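Local coordinates for transcription regulator AcaB (Escherichia coli, PDB 6N8B), which probably regulates transcription of conjugation genes on the IncC plasmid that carries it, at residues Ile163-Arg175 / Thr198-Ala212. Numbering follows the deposited sequence.
Sequences IKLAGRIIGIEKR and TGDKEIADEAEKTKA
I203 sinks its whole side chain into a hollow of helix 163-175 bounded by I163, A166, G167 and I170, and A207, one turn on, fills the next hollow, between G167, I170, G171 and K174. This is knobs-into-holes packing of two helices running in broadly the same direction, 48° apart, and their axes come within 7.1 Å. Glycines on helix 163-175 make so close an approach possible: the CA atoms of G171 and A207 lie 3.7 Å apart, and the backbone of G167 faces I203 and A207 directly. Within the first hollow the two branches of I203 part company. CG2, anti to the backbone N, meets CD1 of I170 at 3.5 Å, while CG1 heads for CG2 of I163 and CD1 continues to the methyl of A166. The I203 side chain crosses those of I163 and I170 at about right angles. Ahead of helix 201-211, D200 caps its first turn, OD2 accepting from I203 N on the anti side of the carboxylate; D200 and E202 also form salt bridges with R40 of helix 32-59. The short C-terminal helix packs on the long helix 148-182, whose I163, A166 and I170 also touch helix 32-59. Along one border E206 lays its CG against K164 O and the CG of R168; its OE2 stays 4.1 Å from R168 NE, too far for a salt bridge, with the guanidinium and carboxylate planes 78° apart. Along the other, K174 NZ, salt-bridged to E195, makes only a long salt bridge to OE2 of E208, whose OE1 pairs weakly with K211 NZ. Near the C-terminal end of helix 201-211, the side chains of R168 and T210 cross at about a right angle. R168 NE gives a weak hydrogen bond to T210 OG1, bent to 143°. T210 CG2 sits at the guanidinium edge, 3.5 Å from R168 NH2.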
loop_
_atom_site.group_PDB
_atom_site.type_symbol
_atom_site.label_atom_id
_atom_site.label_comp_id
_atom_site.label_asym_id
_atom_site.label_seq_id
_atom_site.Cartn_x
_atom_site.Cartn_y
_atom_site.Cartn_z
ATOM N N ILE A 163 0.227 -5.045 3.540
ATOM C CA ILE A 163 -0.860 -4.953 4.511
ATOM C C ILE A 163 -0.413 -4.189 5.755
ATOM O O ILE A 163 -1.129 -3.309 6.247
ATOM C CB ILE A 163 -1.391 -6.354 4.864
ATOM C CG1 ILE A 163 -2.190 -6.939 3.693
ATOM C CG2 ILE A 163 -2.268 -6.285 6.095
ATOM C CD1 ILE A 163 -3.455 -6.155 3.345
ATOM N N LYS A 164 0.773 -4.507 6.292
ATOM C CA LYS A 164 1.268 -3.704 7.411
ATOM C C LYS A 164 1.640 -2.287 6.983
ATOM O O LYS A 164 1.533 -1.360 7.793
ATOM C CB LYS A 164 2.409 -4.408 8.159
ATOM C CG LYS A 164 3.491 -5.058 7.356
ATOM C CD LYS A 164 4.805 -4.979 8.111
ATOM C CE LYS A 164 4.965 -6.160 9.068
ATOM N NZ LYS A 164 5.091 -7.507 8.432
ATOM N N LEU A 165 2.081 -2.087 5.738
ATOM C CA LEU A 165 2.249 -0.719 5.255
ATOM C C LEU A 165 0.922 0.027 5.288
ATOM O O LEU A 165 0.843 1.162 5.773
ATOM C CB LEU A 165 2.819 -0.715 3.841
ATOM C CG LEU A 165 2.939 0.700 3.271
ATOM C CD1 LEU A 165 3.796 1.579 4.171
ATOM C CD2 LEU A 165 3.480 0.665 1.863
ATOM N N ALA A 166 -0.139 -0.606 4.778
ATOM C CA ALA A 166 -1.485 -0.068 4.933
ATOM C C ALA A 166 -1.792 0.233 6.394
ATOM O O ALA A 166 -2.176 1.355 6.743
ATOM C CB ALA A 166 -2.506 -1.058 4.369
ATOM N N GLY A 167 -1.611 -0.766 7.263
ATOM C CA GLY A 167 -1.890 -0.578 8.679
ATOM C C GLY A 167 -1.141 0.588 9.281
ATOM O O GLY A 167 -1.660 1.302 10.142
ATOM N N ARG A 168 0.079 0.820 8.819
ATOM C CA ARG A 168 0.897 1.828 9.468
ATOM C C ARG A 168 0.531 3.229 9.012
ATOM O O ARG A 168 0.515 4.163 9.824
ATOM C CB ARG A 168 2.353 1.494 9.230
ATOM C CG ARG A 168 2.704 0.373 10.166
ATOM C CD ARG A 168 4.145 0.337 10.410
ATOM N NE ARG A 168 4.451 1.475 11.278
ATOM C CZ ARG A 168 5.544 2.213 11.217
ATOM N NH1 ARG A 168 6.446 1.894 10.337
ATOM N NH2 ARG A 168 5.714 3.253 12.033
ATOM N N ILE A 169 0.211 3.383 7.728
ATOM C CA ILE A 169 -0.410 4.613 7.247
ATOM C C ILE A 169 -1.601 4.970 8.125
ATOM O O ILE A 169 -1.694 6.080 8.665
ATOM C CB ILE A 169 -0.821 4.452 5.774
ATOM C CG1 ILE A 169 0.423 4.441 4.881
ATOM C CG2 ILE A 169 -1.796 5.546 5.366
ATOM C CD1 ILE A 169 0.135 4.103 3.441
ATOM N N ILE A 170 -2.525 4.020 8.290
ATOM C CA ILE A 170 -3.695 4.261 9.130
ATOM C C ILE A 170 -3.272 4.540 10.565
ATOM O O ILE A 170 -3.798 5.451 11.213
ATOM C CB ILE A 170 -4.665 3.070 9.034
ATOM C CG1 ILE A 170 -5.358 3.080 7.670
ATOM C CG2 ILE A 170 -5.687 3.110 10.162
ATOM C CD1 ILE A 170 -5.405 1.734 7.001
ATOM N N GLY A 171 -2.284 3.795 11.068
ATOM C CA GLY A 171 -1.758 4.088 12.392
ATOM C C GLY A 171 -1.200 5.495 12.495
ATOM O O GLY A 171 -1.460 6.208 13.469
ATOM N N ILE A 172 -0.436 5.918 11.483
ATOM C CA ILE A 172 0.021 7.303 11.414
ATOM C C ILE A 172 -1.169 8.251 11.410
ATOM O O ILE A 172 -1.137 9.315 12.043
ATOM C CB ILE A 172 0.918 7.508 10.179
ATOM C CG1 ILE A 172 2.262 6.804 10.376
ATOM C CG2 ILE A 172 1.116 8.988 9.902
ATOM C CD1 ILE A 172 3.153 6.815 9.150
ATOM N N GLU A 173 -2.249 7.872 10.722
ATOM C CA GLU A 173 -3.421 8.737 10.687
ATOM C C GLU A 173 -4.076 8.816 12.058
ATOM O O GLU A 173 -4.527 9.888 12.473
ATOM C CB GLU A 173 -4.423 8.238 9.643
ATOM C CG GLU A 173 -5.813 8.868 9.750
ATOM C CD GLU A 173 -6.920 7.940 9.286
ATOM O OE1 GLU A 173 -6.613 6.796 8.890
ATOM O OE2 GLU A 173 -8.099 8.350 9.325
ATOM N N LYS A 174 -4.086 7.708 12.803
ATOM C CA LYS A 174 -4.662 7.747 14.140
ATOM C C LYS A 174 -3.780 8.493 15.129
ATOM O O LYS A 174 -4.306 9.072 16.084
ATOM C CB LYS A 174 -4.928 6.327 14.650
ATOM C CG LYS A 174 -5.636 5.424 13.648
ATOM C CD LYS A 174 -5.565 3.953 14.050
ATOM C CE LYS A 174 -6.657 3.582 15.036
ATOM N NZ LYS A 174 -8.004 3.618 14.407
ATOM N N ARG A 175 -2.463 8.531 14.916
ATOM C CA ARG A 175 -1.638 9.363 15.783
ATOM C C ARG A 175 -1.837 10.844 15.489
ATOM O O ARG A 175 -1.764 11.671 16.405
ATOM C CB ARG A 175 -0.165 8.972 15.676
ATOM C CG ARG A 175 0.058 7.506 15.975
ATOM C CD ARG A 175 1.297 7.259 16.809
ATOM N NE ARG A 175 2.512 7.902 16.331
ATOM C CZ ARG A 175 3.700 7.706 16.892
ATOM N NH1 ARG A 175 3.807 6.887 17.931
ATOM N NH2 ARG A 175 4.776 8.323 16.425
ATOM N N THR A 198 -11.777 0.323 10.019
ATOM C CA THR A 198 -10.812 -0.520 9.324
ATOM C C THR A 198 -11.375 -1.936 9.334
ATOM O O THR A 198 -11.283 -2.646 10.338
ATOM C CB THR A 198 -9.442 -0.438 9.989
ATOM O OG1 THR A 198 -8.958 0.911 9.920
ATOM C CG2 THR A 198 -8.457 -1.363 9.298
ATOM N N GLY A 199 -11.972 -2.339 8.211
ATOM C CA GLY A 199 -12.659 -3.616 8.144
ATOM C C GLY A 199 -11.751 -4.825 8.151
ATOM O O GLY A 199 -12.239 -5.939 8.366
ATOM N N ASP A 200 -10.453 -4.635 7.937
ATOM C CA ASP A 200 -9.496 -5.732 7.900
ATOM C C ASP A 200 -8.803 -5.805 9.254
ATOM O O ASP A 200 -8.226 -4.810 9.710
ATOM C CB ASP A 200 -8.474 -5.532 6.782
ATOM C CG ASP A 200 -7.661 -6.776 6.517
ATOM O OD1 ASP A 200 -8.206 -7.726 5.916
ATOM O OD2 ASP A 200 -6.487 -6.820 6.936
ATOM N N LYS A 201 -8.864 -6.975 9.899
ATOM C CA LYS A 201 -8.333 -7.080 11.255
ATOM C C LYS A 201 -6.812 -7.001 11.264
ATOM O O LYS A 201 -6.227 -6.457 12.204
ATOM C CB LYS A 201 -8.810 -8.365 11.933
ATOM C CG LYS A 201 -8.551 -8.361 13.435
ATOM C CD LYS A 201 -8.412 -9.744 14.033
ATOM C CE LYS A 201 -7.920 -9.641 15.471
ATOM N NZ LYS A 201 -6.499 -10.083 15.603
ATOM N N GLU A 202 -6.152 -7.552 10.243
ATOM C CA GLU A 202 -4.699 -7.425 10.170
ATOM C C GLU A 202 -4.296 -5.960 10.092
ATOM O O GLU A 202 -3.358 -5.520 10.768
ATOM C CB GLU A 202 -4.144 -8.161 8.948
ATOM C CG GLU A 202 -3.997 -9.668 9.058
ATOM C CD GLU A 202 -3.047 -10.214 8.001
ATOM O OE1 GLU A 202 -1.840 -9.892 8.072
ATOM O OE2 GLU A 202 -3.513 -10.892 7.061
ATOM N N ILE A 203 -5.001 -5.188 9.263
ATOM C CA ILE A 203 -4.683 -3.777 9.087
ATOM C C ILE A 203 -4.971 -2.998 10.363
ATOM O O ILE A 203 -4.196 -2.119 10.759
ATOM C CB ILE A 203 -5.462 -3.212 7.887
ATOM C CG1 ILE A 203 -5.061 -3.949 6.608
ATOM C CG2 ILE A 203 -5.203 -1.728 7.746
ATOM C CD1 ILE A 203 -5.625 -3.348 5.342
ATOM N N ALA A 204 -6.084 -3.311 11.032
ATOM C CA ALA A 204 -6.417 -2.619 12.273
ATOM C C ALA A 204 -5.421 -2.934 13.382
ATOM O O ALA A 204 -5.123 -2.063 14.208
ATOM C CB ALA A 204 -7.835 -2.981 12.714
ATOM N N ASP A 205 -4.886 -4.157 13.410
ATOM C CA ASP A 205 -3.920 -4.517 14.444
ATOM C C ASP A 205 -2.609 -3.765 14.259
ATOM O O ASP A 205 -2.020 -3.283 15.234
ATOM C CB ASP A 205 -3.675 -6.026 14.435
ATOM C CG ASP A 205 -4.831 -6.808 15.025
ATOM O OD1 ASP A 205 -5.874 -6.197 15.333
ATOM O OD2 ASP A 205 -4.699 -8.040 15.174
ATOM N N GLU A 206 -2.137 -3.647 13.017
ATOM C CA GLU A 206 -0.894 -2.925 12.773
ATOM C C GLU A 206 -1.064 -1.432 13.017
ATOM O O GLU A 206 -0.101 -0.748 13.382
ATOM C CB GLU A 206 -0.409 -3.189 11.347
ATOM C CG GLU A 206 0.897 -2.500 10.986
ATOM C CD GLU A 206 2.097 -3.067 11.726
ATOM O OE1 GLU A 206 2.039 -4.235 12.171
ATOM O OE2 GLU A 206 3.103 -2.339 11.862
ATOM N N ALA A 207 -2.283 -0.914 12.847
ATOM C CA ALA A 207 -2.527 0.497 13.122
ATOM C C ALA A 207 -2.499 0.781 14.616
ATOM O O ALA A 207 -2.031 1.843 15.044
ATOM C CB ALA A 207 -3.866 0.924 12.519
ATOM N N GLU A 208 -2.986 -0.156 15.429
ATOM C CA GLU A 208 -2.986 0.070 16.867
ATOM C C GLU A 208 -1.605 -0.118 17.476
ATOM O O GLU A 208 -1.291 0.525 18.486
ATOM C CB GLU A 208 -4.010 -0.842 17.541
ATOM C CG GLU A 208 -5.438 -0.456 17.202
ATOM C CD GLU A 208 -5.873 0.804 17.928
ATOM O OE1 GLU A 208 -5.251 1.139 18.961
ATOM O OE2 GLU A 208 -6.819 1.469 17.457
ATOM N N LYS A 209 -0.759 -0.963 16.879
ATOM C CA LYS A 209 0.635 -1.002 17.306
ATOM C C LYS A 209 1.346 0.289 16.932
ATOM O O LYS A 209 2.100 0.849 17.737
ATOM C CB LYS A 209 1.353 -2.200 16.682
ATOM C CG LYS A 209 0.683 -3.544 16.908
ATOM C CD LYS A 209 1.680 -4.681 16.743
ATOM C CE LYS A 209 1.042 -6.033 17.027
ATOM N NZ LYS A 209 0.450 -6.632 15.798
ATOM N N THR A 210 1.111 0.778 15.714
ATOM C CA THR A 210 1.699 2.026 15.256
ATOM C C THR A 210 1.144 3.234 15.994
ATOM O O THR A 210 1.762 4.303 15.954
ATOM C CB THR A 210 1.464 2.177 13.752
ATOM O OG1 THR A 210 1.727 0.925 13.110
ATOM C CG2 THR A 210 2.376 3.242 13.161
ATOM N N LYS A 211 0.031 3.079 16.710
ATOM C CA LYS A 211 -0.499 4.170 17.513
ATOM C C LYS A 211 0.222 4.320 18.847
ATOM O O LYS A 211 0.148 5.393 19.456
ATOM C CB LYS A 211 -1.997 3.959 17.745
ATOM C CG LYS A 211 -2.758 5.212 18.140
ATOM C CD LYS A 211 -4.244 4.930 18.311
ATOM C CE LYS A 211 -4.543 4.341 19.680
ATOM N NZ LYS A 211 -6.005 4.296 19.953
ATOM N N ALA A 212 0.931 3.292 19.303
ATOM C CA ALA A 212 1.688 3.381 20.548
ATOM C C ALA A 212 3.099 3.909 20.302
ATOM O O ALA A 212 4.076 3.163 20.378
ATOM C CB ALA A 212 1.742 2.029 21.233
#